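Local coordinates for protein acyl-CoA dehydrogenase (Mycobacterium thermoresistibile, PDB 3PFD) that probably catalyses the FAD-dependent 2,3-dehydrogenation of saturated acyl-CoA thioesters, passing the electrons on to an acceptor, at residues A57-S62 with L99-N104; S65-P70 with S80-I85; W161-S166 with S195-H200. All coordinates share one frame; numbering follows the deposited sequence.

Contact 1. Residues A57-S62 with L99-N104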
ATOM      1  N   ALA C  57      -6.035  19.756 -34.791  1.00 26.01           N
ATOM      2  CA  ALA C  57      -5.486  20.103 -36.100  1.00 28.20           C
ATOM      3  C   ALA C  57      -4.222  19.299 -36.436  1.00 28.91           C
ATOM      4  O   ALA C  57      -4.098  18.768 -37.538  1.00 29.73           O
ATOM      5  CB  ALA C  57      -5.226  21.617 -36.210  1.00 28.35           C
ATOM      6  N   ALA C  58      -3.317  19.182 -35.466  1.00 29.08           N
ATOM      7  CA  ALA C  58      -2.062  18.467 -35.661  1.00 29.23           C
ATOM      8  C   ALA C  58      -2.301  16.962 -35.828  1.00 29.26           C
ATOM      9  O   ALA C  58      -1.716  16.326 -36.707  1.00 28.94           O
ATOM     10  CB  ALA C  58      -1.126  18.742 -34.499  1.00 29.07           C
ATOM     11  N   LEU C  59      -3.176  16.406 -34.995  1.00 28.65           N
ATOM     12  CA  LEU C  59      -3.483  14.981 -35.066  1.00 29.34           C
ATOM     13  C   LEU C  59      -4.182  14.645 -36.388  1.00 30.63           C
ATOM     14  O   LEU C  59      -3.779  13.702 -37.058  1.00 31.06           O
ATOM     15  CB  LEU C  59      -4.277  14.508 -33.828  1.00 27.81           C
ATOM     16  CG  LEU C  59      -3.533  14.505 -32.469  1.00 26.98           C
ATOM     17  CD1 LEU C  59      -4.497  14.377 -31.278  1.00 22.79           C
ATOM     18  CD2 LEU C  59      -2.443  13.417 -32.364  1.00 24.19           C
ATOM     19  N   ASN C  60      -5.193  15.442 -36.763  1.00 31.62           N
ATOM     20  CA  ASN C  60      -5.957  15.261 -38.001  1.00 32.96           C
ATOM     21  C   ASN C  60      -5.071  15.337 -39.246  1.00 35.09           C
ATOM     22  O   ASN C  60      -5.176  14.490 -40.145  1.00 36.35           O
ATOM     23  CB  ASN C  60      -7.079  16.324 -38.130  1.00 32.85           C
ATOM     24  CG  ASN C  60      -8.318  16.006 -37.295  1.00 31.00           C
ATOM     25  OD1 ASN C  60      -8.531  14.874 -36.850  1.00 31.30           O
ATOM     26  ND2 ASN C  60      -9.148  17.017 -37.088  1.00 28.71           N
ATOM     27  N   SER C  61      -4.209  16.351 -39.306  1.00 35.60           N
ATOM     28  CA  SER C  61      -3.406  16.574 -40.506  1.00 37.10           C
ATOM     29  C   SER C  61      -2.179  15.656 -40.624  1.00 37.10           C
ATOM     30  O   SER C  61      -1.709  15.400 -41.723  1.00 38.01           O
ATOM     31  CB  SER C  61      -3.041  18.055 -40.673  1.00 37.53           C
ATOM     32  OG  SER C  61      -2.031  18.454 -39.767  1.00 39.81           O
ATOM     33  N   SER C  62      -1.665  15.141 -39.512  1.00 36.13           N
ATOM     34  CA  SER C  62      -0.614  14.139 -39.604  1.00 35.93           C
ATOM     35  C   SER C  62      -1.192  12.707 -39.609  1.00 35.20           C
ATOM     36  O   SER C  62      -0.437  11.737 -39.605  1.00 35.23           O
ATOM     37  CB  SER C  62       0.390  14.309 -38.482  1.00 35.53           C
ATOM     38  OG  SER C  62      -0.209  13.904 -37.257  1.00 38.69           O
ATOM     39  N   LEU C  99      -7.804  12.109 -25.513  1.00 16.42           N
ATOM     40  CA  LEU C  99      -9.174  11.623 -25.659  1.00 16.14           C
ATOM     41  C   LEU C  99      -9.719  11.778 -27.091  1.00 16.74           C
ATOM     42  O   LEU C  99     -10.771  11.223 -27.419  1.00 17.23           O
ATOM     43  CB  LEU C  99     -10.084  12.299 -24.623  1.00 15.43           C
ATOM     44  CG  LEU C  99      -9.904  11.803 -23.175  1.00 15.72           C
ATOM     45  CD1 LEU C  99     -10.539  12.767 -22.174  1.00 15.08           C
ATOM     46  CD2 LEU C  99     -10.522  10.425 -23.018  1.00 15.98           C
ATOM     47  N   ILE C 100      -9.015  12.523 -27.940  1.00 17.15           N
ATOM     48  CA  ILE C 100      -9.391  12.599 -29.371  1.00 17.86           C
ATOM     49  C   ILE C 100      -9.192  11.214 -30.002  1.00 17.49           C
ATOM     50  O   ILE C 100     -10.181  10.582 -30.451  1.00 18.25           O
ATOM     51  CB  ILE C 100      -8.590  13.713 -30.120  1.00 19.00           C
ATOM     52  CG1 ILE C 100      -8.911  15.099 -29.537  1.00 18.47           C
ATOM     53  CG2 ILE C 100      -8.817  13.652 -31.651  1.00 19.03           C
ATOM     54  CD1 ILE C 100      -7.824  16.138 -29.844  1.00 18.45           C
ATOM     55  N   PRO C 101      -7.942  10.695 -29.998  1.00 16.42           N
ATOM     56  CA  PRO C 101      -7.851   9.325 -30.525  1.00 15.70           C
ATOM     57  C   PRO C 101      -8.538   8.269 -29.658  1.00 15.70           C
ATOM     58  O   PRO C 101      -9.045   7.294 -30.204  1.00 14.99           O
ATOM     59  CB  PRO C 101      -6.340   9.072 -30.608  1.00 16.90           C
ATOM     60  CG  PRO C 101      -5.734  10.005 -29.542  1.00 14.97           C
ATOM     61  CD  PRO C 101      -6.615  11.253 -29.669  1.00 15.57           C
ATOM     62  N   ALA C 102      -8.569   8.448 -28.331  1.00 15.76           N
ATOM     63  CA  ALA C 102      -9.119   7.400 -27.441  1.00 15.79           C
ATOM     64  C   ALA C 102     -10.623   7.294 -27.618  1.00 17.07           C
ATOM     65  O   ALA C 102     -11.172   6.184 -27.642  1.00 17.11           O
ATOM     66  CB  ALA C 102      -8.778   7.663 -25.968  1.00 14.25           C
ATOM     67  N   VAL C 103     -11.284   8.449 -27.727  1.00 18.37           N
ATOM     68  CA  VAL C 103     -12.753   8.464 -27.950  1.00 18.97           C
ATOM     69  C   VAL C 103     -13.150   8.264 -29.404  1.00 19.68           C
ATOM     70  O   VAL C 103     -14.224   7.691 -29.683  1.00 19.92           O
ATOM     71  CB  VAL C 103     -13.472   9.627 -27.200  1.00 18.89           C
ATOM     72  CG1 VAL C 103     -14.998   9.632 -27.460  1.00 18.12           C
ATOM     73  CG2 VAL C 103     -13.203   9.467 -25.704  1.00 17.54           C
ATOM     74  N   ASN C 104     -12.278   8.668 -30.340  1.00 19.88           N
ATOM     75  CA  ASN C 104     -12.493   8.267 -31.719  1.00 20.34           C
ATOM     76  C   ASN C 104     -12.638   6.734 -31.811  1.00 20.79           C
ATOM     77  O   ASN C 104     -13.492   6.228 -32.545  1.00 21.45           O
ATOM     78  CB  ASN C 104     -11.411   8.815 -32.673  1.00 20.76           C
ATOM     79  CG  ASN C 104     -11.660  10.281 -33.061  1.00 20.01           C
ATOM     80  OD1 ASN C 104     -12.738  10.834 -32.802  1.00 20.39           O
ATOM     81  ND2 ASN C 104     -10.668  10.913 -33.676  1.00 17.46           N
TER
HETATM   82  O   HOH W   1     -10.495  13.555 -35.237  1.00 26.24           O
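L59 and I100 both turn their first side-chain bond the same way, with L59 CG and I100 CG1 lying anti to the carbonyl carbon and next to the backbone N (chi1 -68° and -63°). With the second torsion extended in each, the chains run outward from their helices and present a terminal methyl to each other: L59 CD1 stands 4.0 Å from I100 CD1. The same L59 methyl lies 4.1 Å from P101 CD, the ring carbon next to the proline nitrogen, and here the leucine side chain crosses the ring at about a right angle. One branch of L59 therefore serves two neighbours on the helix 95-114. The helix is kinked here: neither I100 N nor P101 N bonds to the turn before, and proline has no N-H to give. P101 carries a CH2 on its nitrogen, so an apolar partner suits the place.

Apart from this apolar meeting, a water spans the two helices, giving a hydrogen to N60 OD1 at 2.9 Å and accepting one from N104 ND2 at 3.1 Å. N104 is pinned further, through OD1 to A134 N. At the end of helix 53-61 the hydroxyls of S61 and S62 turn back on their own helix: S61 OG donates to A57 O at 3.1 Å and S62 OG to A58 O at 2.9 Å, and each carbonyl also takes the backbone N-H of the same serine from the opposite face. L33 of helix 24-47 and V90 of helix 80-91 also touch L59, placing it inside the N-terminal helical domain. The chemistry implies helices joined by dispersion forces and the hydrophobic effect, with one water-mediated polar link and no direct hydrogen bond between the segments.

Contact 2. Residues S65-P70 with S80-I85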
ATOM      1  N   SER C  65      -5.207  10.748 -35.695  1.00 29.97           N
ATOM      2  CA  SER C  65      -6.395  10.941 -34.869  1.00 29.24           C
ATOM      3  C   SER C  65      -7.286   9.714 -34.701  1.00 28.63           C
ATOM      4  O   SER C  65      -8.088   9.658 -33.761  1.00 27.90           O
ATOM      5  CB  SER C  65      -7.213  12.119 -35.380  1.00 29.48           C
ATOM      6  OG  SER C  65      -7.889  11.747 -36.558  1.00 32.68           O
ATOM      7  N   ALA C  66      -7.182   8.751 -35.614  1.00 28.13           N
ATOM      8  CA  ALA C  66      -8.017   7.548 -35.530  1.00 27.69           C
ATOM      9  C   ALA C  66      -7.390   6.391 -36.311  1.00 27.68           C
ATOM     10  O   ALA C  66      -8.014   5.849 -37.249  1.00 27.62           O
ATOM     11  CB  ALA C  66      -9.456   7.856 -36.041  1.00 27.68           C
ATOM     12  N   ILE C  67      -6.161   6.023 -35.933  1.00 26.87           N
ATOM     13  CA  ILE C  67      -5.366   5.088 -36.745  1.00 27.37           C
ATOM     14  C   ILE C  67      -5.900   3.656 -36.775  1.00 27.21           C
ATOM     15  O   ILE C  67      -5.464   2.860 -37.595  1.00 27.62           O
ATOM     16  CB  ILE C  67      -3.865   5.092 -36.378  1.00 27.39           C
ATOM     17  CG1 ILE C  67      -3.631   4.436 -35.012  1.00 26.40           C
ATOM     18  CG2 ILE C  67      -3.299   6.521 -36.456  1.00 27.89           C
ATOM     19  CD1 ILE C  67      -2.193   4.487 -34.552  1.00 25.81           C
ATOM     20  N   HIS C  68      -6.849   3.354 -35.895  1.00 26.60           N
ATOM     21  CA  HIS C  68      -7.428   2.009 -35.772  1.00 27.13           C
ATOM     22  C   HIS C  68      -8.429   1.680 -36.896  1.00 27.83           C
ATOM     23  O   HIS C  68      -8.702   0.503 -37.158  1.00 28.06           O
ATOM     24  CB  HIS C  68      -8.145   1.879 -34.425  1.00 25.65           C
ATOM     25  CG  HIS C  68      -9.316   2.803 -34.306  1.00 26.58           C
ATOM     26  ND1 HIS C  68      -9.170   4.149 -34.050  1.00 23.69           N
ATOM     27  CD2 HIS C  68     -10.645   2.594 -34.495  1.00 25.63           C
ATOM     28  CE1 HIS C  68     -10.362   4.725 -34.053  1.00 26.26           C
ATOM     29  NE2 HIS C  68     -11.274   3.802 -34.320  1.00 28.02           N
ATOM     30  N   VAL C  69      -9.005   2.709 -37.527  1.00 28.93           N
ATOM     31  CA  VAL C  69     -10.022   2.487 -38.567  1.00 30.27           C
ATOM     32  C   VAL C  69      -9.424   1.595 -39.667  1.00 31.54           C
ATOM     33  O   VAL C  69      -8.351   1.902 -40.190  1.00 31.27           O
ATOM     34  CB  VAL C  69     -10.551   3.821 -39.185  1.00 30.48           C
ATOM     35  CG1 VAL C  69     -11.661   3.525 -40.189  1.00 31.25           C
ATOM     36  CG2 VAL C  69     -11.074   4.773 -38.093  1.00 30.35           C
ATOM     37  N   PRO C  70     -10.101   0.478 -39.993  1.00 32.66           N
ATOM     38  CA  PRO C  70      -9.590  -0.445 -41.007  1.00 34.46           C
ATOM     39  C   PRO C  70      -9.298   0.233 -42.348  1.00 35.59           C
ATOM     40  O   PRO C  70      -9.936   1.237 -42.692  1.00 35.42           O
ATOM     41  CB  PRO C  70     -10.721  -1.467 -41.151  1.00 34.83           C
ATOM     42  CG  PRO C  70     -11.374  -1.471 -39.809  1.00 33.90           C
ATOM     43  CD  PRO C  70     -11.370  -0.002 -39.422  1.00 32.71           C
ATOM     44  N   SER C  80      -3.565  -2.773 -32.737  1.00 26.32           N
ATOM     45  CA  SER C  80      -4.107  -2.177 -31.509  1.00 24.34           C
ATOM     46  C   SER C  80      -3.040  -1.722 -30.523  1.00 23.30           C
ATOM     47  O   SER C  80      -3.312  -0.868 -29.669  1.00 22.54           O
ATOM     48  CB  SER C  80      -5.056  -3.152 -30.828  1.00 24.58           C
ATOM     49  OG  SER C  80      -4.351  -4.326 -30.467  1.00 24.79           O
ATOM     50  N   VAL C  81      -1.845  -2.305 -30.612  1.00 22.25           N
ATOM     51  CA  VAL C  81      -0.712  -1.842 -29.807  1.00 20.93           C
ATOM     52  C   VAL C  81      -0.259  -0.458 -30.322  1.00 21.15           C
ATOM     53  O   VAL C  81       0.025   0.449 -29.524  1.00 19.77           O
ATOM     54  CB  VAL C  81       0.495  -2.855 -29.812  1.00 21.51           C
ATOM     55  CG1 VAL C  81       1.680  -2.300 -29.062  1.00 19.62           C
ATOM     56  CG2 VAL C  81       0.103  -4.230 -29.242  1.00 19.13           C
ATOM     57  N   ALA C  82      -0.193  -0.300 -31.649  1.00 21.22           N
ATOM     58  CA  ALA C  82       0.157   0.992 -32.250  1.00 21.50           C
ATOM     59  C   ALA C  82      -0.835   2.081 -31.777  1.00 20.88           C
ATOM     60  O   ALA C  82      -0.437   3.165 -31.332  1.00 20.96           O
ATOM     61  CB  ALA C  82       0.193   0.897 -33.783  1.00 22.43           C
ATOM     62  N   THR C  83      -2.123   1.760 -31.837  1.00 19.74           N
ATOM     63  CA  THR C  83      -3.154   2.643 -31.329  1.00 19.14           C
ATOM     64  C   THR C  83      -2.924   3.005 -29.849  1.00 18.55           C
ATOM     65  O   THR C  83      -3.016   4.189 -29.523  1.00 18.11           O
ATOM     66  CB  THR C  83      -4.539   2.061 -31.558  1.00 18.94           C
ATOM     67  OG1 THR C  83      -4.761   1.955 -32.971  1.00 20.74           O
ATOM     68  CG2 THR C  83      -5.609   2.958 -30.970  1.00 18.70           C
ATOM     69  N   CYS C  84      -2.574   2.025 -28.992  1.00 17.43           N
ATOM     70  CA  CYS C  84      -2.224   2.324 -27.588  1.00 17.64           C
ATOM     71  C   CYS C  84      -1.033   3.280 -27.469  1.00 17.20           C
ATOM     72  O   CYS C  84      -1.030   4.193 -26.636  1.00 17.49           O
ATOM     73  CB  CYS C  84      -1.949   1.049 -26.753  1.00 16.71           C
ATOM     74  SG  CYS C  84      -3.373   0.052 -26.334  1.00 18.77           S
ATOM     75  N   ILE C  85       0.009   3.052 -28.260  1.00 17.03           N
ATOM     76  CA  ILE C  85       1.209   3.901 -28.178  1.00 16.82           C
ATOM     77  C   ILE C  85       0.885   5.366 -28.522  1.00 16.41           C
ATOM     78  O   ILE C  85       1.388   6.293 -27.896  1.00 15.76           O
ATOM     79  CB  ILE C  85       2.390   3.294 -29.011  1.00 17.40           C
ATOM     80  CG1 ILE C  85       2.919   2.028 -28.298  1.00 17.30           C
ATOM     81  CG2 ILE C  85       3.501   4.345 -29.228  1.00 17.19           C
ATOM     82  CD1 ILE C  85       3.791   1.061 -29.159  1.00 21.20           C
TER
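I67 and T83 lie alongside each other, their side chains sliding past in opposite directions. I67 CG1 comes within 3.4 Å of T83 OG1, a methylene resting against a hydroxyl oxygen, and I67 CD1 reaches on to the helix backbone, 3.8 Å from T83 CA. The same methyl approaches A82, whose small CB, 4.4 Å from I67 CD1, lets the isoleucine lie close to the helix. H68 adds its CB, 3.7 Å from T83 OG1, so the threonine oxygen has carbon from two successive residues against it. A beta-branched threonine suits this place because it is compact and keeps its hydroxyl close to the main chain.

The torsions explain the reach. I67 CG1 sits between the backbone N and the carbonyl carbon (chi1 71°), and the extended second torsion carries CD1 across to the helix. H68 takes the same first rotation, but its ring is led off from T83: V69 CG2 lies over one face of the imidazole, 3.9 Å above the plane, and NE2 is hydrogen-bonded to T108 OG1 in helix 95-114.

Behind these groups, a type I beta turn from A66 to V69 sets I67 and H68 at its two central positions; its closing bond, V69 N to A66 O, is weak at 3.3 Å. Backbone bonds from I67 to A78 and from V69 to G77 tie the turn to the chain just ahead of the helix, and D79 OD1 accepts from A82 N in the helix's first turn.

The loop 65-70 thus packs between the start of helix 80-91 and helix 95-114, where H68 touches K105 and I112. Helix 80-91 also meets helix 24-47, where A82 and I85 touch L26, and helix 292-321, where V81 and I85 touch Y313 and C84 touches V312.

Contact 3. Residues W161-S166 with S195-H200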
ATOM      1  N   TRP C 161     -36.364   5.107 -36.927  1.00 41.19           N
ATOM      2  CA  TRP C 161     -36.360   4.975 -35.477  1.00 39.49           C
ATOM      3  C   TRP C 161     -36.604   6.358 -34.871  1.00 39.04           C
ATOM      4  O   TRP C 161     -36.086   7.341 -35.360  1.00 39.33           O
ATOM      5  CB  TRP C 161     -35.009   4.421 -35.006  1.00 38.49           C
ATOM      6  CG  TRP C 161     -34.713   2.991 -35.447  1.00 38.32           C
ATOM      7  CD1 TRP C 161     -33.957   2.598 -36.514  1.00 37.96           C
ATOM      8  CD2 TRP C 161     -35.181   1.780 -34.822  1.00 37.64           C
ATOM      9  NE1 TRP C 161     -33.937   1.221 -36.598  1.00 36.85           N
ATOM     10  CE2 TRP C 161     -34.676   0.699 -35.573  1.00 37.26           C
ATOM     11  CE3 TRP C 161     -35.992   1.510 -33.709  1.00 37.42           C
ATOM     12  CZ2 TRP C 161     -34.938  -0.638 -35.237  1.00 38.04           C
ATOM     13  CZ3 TRP C 161     -36.254   0.188 -33.380  1.00 38.34           C
ATOM     14  CH2 TRP C 161     -35.726  -0.871 -34.141  1.00 37.94           C
ATOM     15  N   ILE C 162     -37.403   6.436 -33.820  1.00 38.51           N
ATOM     16  CA  ILE C 162     -37.602   7.693 -33.092  1.00 38.23           C
ATOM     17  C   ILE C 162     -36.948   7.617 -31.700  1.00 36.89           C
ATOM     18  O   ILE C 162     -37.416   6.890 -30.811  1.00 36.94           O
ATOM     19  CB  ILE C 162     -39.096   8.058 -32.945  1.00 38.81           C
ATOM     20  CG1 ILE C 162     -39.754   8.244 -34.329  1.00 40.98           C
ATOM     21  CG2 ILE C 162     -39.250   9.306 -32.094  1.00 38.74           C
ATOM     22  CD1 ILE C 162     -41.270   8.381 -34.289  1.00 42.00           C
ATOM     23  N   LEU C 163     -35.873   8.385 -31.523  1.00 35.60           N
ATOM     24  CA  LEU C 163     -35.144   8.403 -30.263  1.00 33.57           C
ATOM     25  C   LEU C 163     -35.670   9.487 -29.334  1.00 33.36           C
ATOM     26  O   LEU C 163     -35.841  10.654 -29.743  1.00 33.94           O
ATOM     27  CB  LEU C 163     -33.637   8.556 -30.498  1.00 32.81           C
ATOM     28  CG  LEU C 163     -32.809   7.280 -30.672  1.00 32.83           C
ATOM     29  CD1 LEU C 163     -33.145   6.529 -31.948  1.00 33.70           C
ATOM     30  CD2 LEU C 163     -31.321   7.600 -30.643  1.00 32.33           C
ATOM     31  N   ASN C 164     -35.954   9.079 -28.096  1.00 31.61           N
ATOM     32  CA  ASN C 164     -36.372   9.986 -27.032  1.00 31.04           C
ATOM     33  C   ASN C 164     -35.652   9.686 -25.727  1.00 29.82           C
ATOM     34  O   ASN C 164     -35.707   8.553 -25.220  1.00 28.67           O
ATOM     35  CB  ASN C 164     -37.890   9.931 -26.819  1.00 32.01           C
ATOM     36  CG  ASN C 164     -38.640  10.863 -27.763  1.00 33.25           C
ATOM     37  OD1 ASN C 164     -38.675  12.075 -27.557  1.00 32.01           O
ATOM     38  ND2 ASN C 164     -39.212  10.300 -28.812  1.00 32.38           N
ATOM     39  N   GLY C 165     -34.988  10.706 -25.185  1.00 28.74           N
ATOM     40  CA  GLY C 165     -34.356  10.596 -23.868  1.00 28.12           C
ATOM     41  C   GLY C 165     -33.204  11.572 -23.727  1.00 27.81           C
ATOM     42  O   GLY C 165     -33.217  12.668 -24.320  1.00 27.61           O
ATOM     43  N   SER C 166     -32.215  11.176 -22.932  1.00 26.33           N
ATOM     44  CA  SER C 166     -31.038  11.984 -22.709  1.00 25.69           C
ATOM     45  C   SER C 166     -29.894  11.144 -22.172  1.00 24.22           C
ATOM     46  O   SER C 166     -30.104  10.127 -21.506  1.00 24.21           O
ATOM     47  CB  SER C 166     -31.340  13.129 -21.736  1.00 26.26           C
ATOM     48  OG  SER C 166     -31.708  12.625 -20.474  1.00 26.53           O
ATOM     49  N   SER C 195     -30.690  -1.514 -27.857  1.00 28.13           N
ATOM     50  CA  SER C 195     -30.075  -1.445 -29.171  1.00 27.61           C
ATOM     51  C   SER C 195     -29.071  -0.293 -29.292  1.00 26.70           C
ATOM     52  O   SER C 195     -29.021   0.604 -28.447  1.00 25.63           O
ATOM     53  CB  SER C 195     -31.142  -1.391 -30.274  1.00 27.45           C
ATOM     54  OG  SER C 195     -32.012  -2.496 -30.151  1.00 28.28           O
ATOM     55  N   ALA C 196     -28.271  -0.335 -30.351  1.00 26.93           N
ATOM     56  CA  ALA C 196     -27.247   0.683 -30.594  1.00 26.74           C
ATOM     57  C   ALA C 196     -27.435   1.312 -31.977  1.00 27.46           C
ATOM     58  O   ALA C 196     -27.690   0.598 -32.957  1.00 27.39           O
ATOM     59  CB  ALA C 196     -25.859   0.076 -30.446  1.00 25.77           C
ATOM     60  N   PHE C 197     -27.304   2.644 -32.036  1.00 27.61           N
ATOM     61  CA  PHE C 197     -27.549   3.426 -33.250  1.00 28.40           C
ATOM     62  C   PHE C 197     -26.473   4.474 -33.503  1.00 28.91           C
ATOM     63  O   PHE C 197     -25.896   5.052 -32.560  1.00 28.28           O
ATOM     64  CB  PHE C 197     -28.888   4.166 -33.160  1.00 28.90           C
ATOM     65  CG  PHE C 197     -30.049   3.296 -32.774  1.00 28.75           C
ATOM     66  CD1 PHE C 197     -30.860   2.718 -33.756  1.00 29.35           C
ATOM     67  CD2 PHE C 197     -30.345   3.061 -31.425  1.00 28.77           C
ATOM     68  CE1 PHE C 197     -31.957   1.914 -33.394  1.00 30.20           C
ATOM     69  CE2 PHE C 197     -31.424   2.243 -31.050  1.00 28.82           C
ATOM     70  CZ  PHE C 197     -32.229   1.670 -32.027  1.00 29.73           C
ATOM     71  N   MET C 198     -26.218   4.744 -34.782  1.00 29.71           N
ATOM     72  CA  MET C 198     -25.341   5.855 -35.162  1.00 29.71           C
ATOM     73  C   MET C 198     -26.190   7.090 -35.384  1.00 30.18           C
ATOM     74  O   MET C 198     -27.080   7.102 -36.248  1.00 30.82           O
ATOM     75  CB  MET C 198     -24.540   5.548 -36.429  1.00 30.18           C
ATOM     76  CG  MET C 198     -23.537   4.415 -36.298  1.00 29.00           C
ATOM     77  SD  MET C 198     -22.404   4.510 -34.892  0.90 26.57           S
ATOM     78  CE  MET C 198     -21.583   6.102 -35.133  1.00 26.59           C
ATOM     79  N   VAL C 199     -25.917   8.116 -34.580  1.00 29.37           N
ATOM     80  CA  VAL C 199     -26.617   9.381 -34.651  1.00 29.18           C
ATOM     81  C   VAL C 199     -25.636  10.461 -35.122  1.00 29.98           C
ATOM     82  O   VAL C 199     -24.477  10.499 -34.683  1.00 29.58           O
ATOM     83  CB  VAL C 199     -27.249   9.769 -33.272  1.00 28.77           C
ATOM     84  CG1 VAL C 199     -27.882  11.171 -33.331  1.00 28.70           C
ATOM     85  CG2 VAL C 199     -28.304   8.718 -32.800  1.00 27.78           C
ATOM     86  N   HIS C 200     -26.127  11.332 -36.002  1.00 30.53           N
ATOM     87  CA  HIS C 200     -25.344  12.405 -36.595  1.00 30.98           C
ATOM     88  C   HIS C 200     -25.721  13.748 -35.964  1.00 30.85           C
ATOM     89  O   HIS C 200     -26.875  13.960 -35.600  1.00 29.64           O
ATOM     90  CB  HIS C 200     -25.566  12.425 -38.113  1.00 31.97           C
ATOM     91  CG  HIS C 200     -24.645  13.343 -38.861  1.00 32.10           C
ATOM     92  ND1 HIS C 200     -24.875  14.696 -38.976  1.00 33.07           N
ATOM     93  CD2 HIS C 200     -23.506  13.097 -39.549  1.00 32.91           C
ATOM     94  CE1 HIS C 200     -23.911  15.245 -39.695  1.00 33.87           C
ATOM     95  NE2 HIS C 200     -23.069  14.295 -40.061  1.00 32.32           N
TER
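W161 and F197 form an edge-to-face aromatic pair. The phenyl ring turns an edge toward the indole, with F197 CE1 over one indole face and 3.5 Å from W161 CD2, displaced toward the rim. The centroids of the phenyl ring and the five-membered indole ring are 4.8 Å apart and the planes meet at 61°, a tilted T that sets a C-H edge against the electron-rich indole face. Both side chains place CG anti to the carbonyl carbon, which sends the rings into the region between the strands. W161 NE1 also makes a weak hydrogen bond to G234 O.

These strands belong to different sheets of the beta-rich middle domain of the acyl-CoA dehydrogenase fold: 160-171 to an antiparallel sheet, 194-200 to a mixed one. Their segments cross at -92° with axes 10.5 Å apart, so side chains alone bridge the gap, and alternate residues, W161 and L163 against F197 and V199, face inward.

Aliphatic contacts continue the packing. The branched L163 has one methyl for each partner: CD2 meets V199 CG2 tip to tip at 3.9 Å, the short valine suiting an end-on approach, while CD1 lies over a face of the F197 ring, 4.5 Å from CD2 of the phenylalanine. A154 touches L163 and F197 from strand 153-157, and V181 touches V199 from strand 178-184.

In the fold
Contacts 1 and 2 belong to one helical unit. Contact 2 is nested within the chain loop that contact 1 closes, their centres are 11 Å apart, and they meet directly: N104 ND2 of contact 1 lies 2.9 Å from S65 O of contact 2, a probable hydrogen bond. Contact 3 comes later in the chain, in the middle domain, with its centre about 25 Å from that of contact 1 and about 27 Å from that of contact 2. Neither contact 1 nor contact 3 lies at the cofactor: the I100 side chain is about 12 Å from a bound dihydro-FAD and the V199 side chain about 13 Å from one.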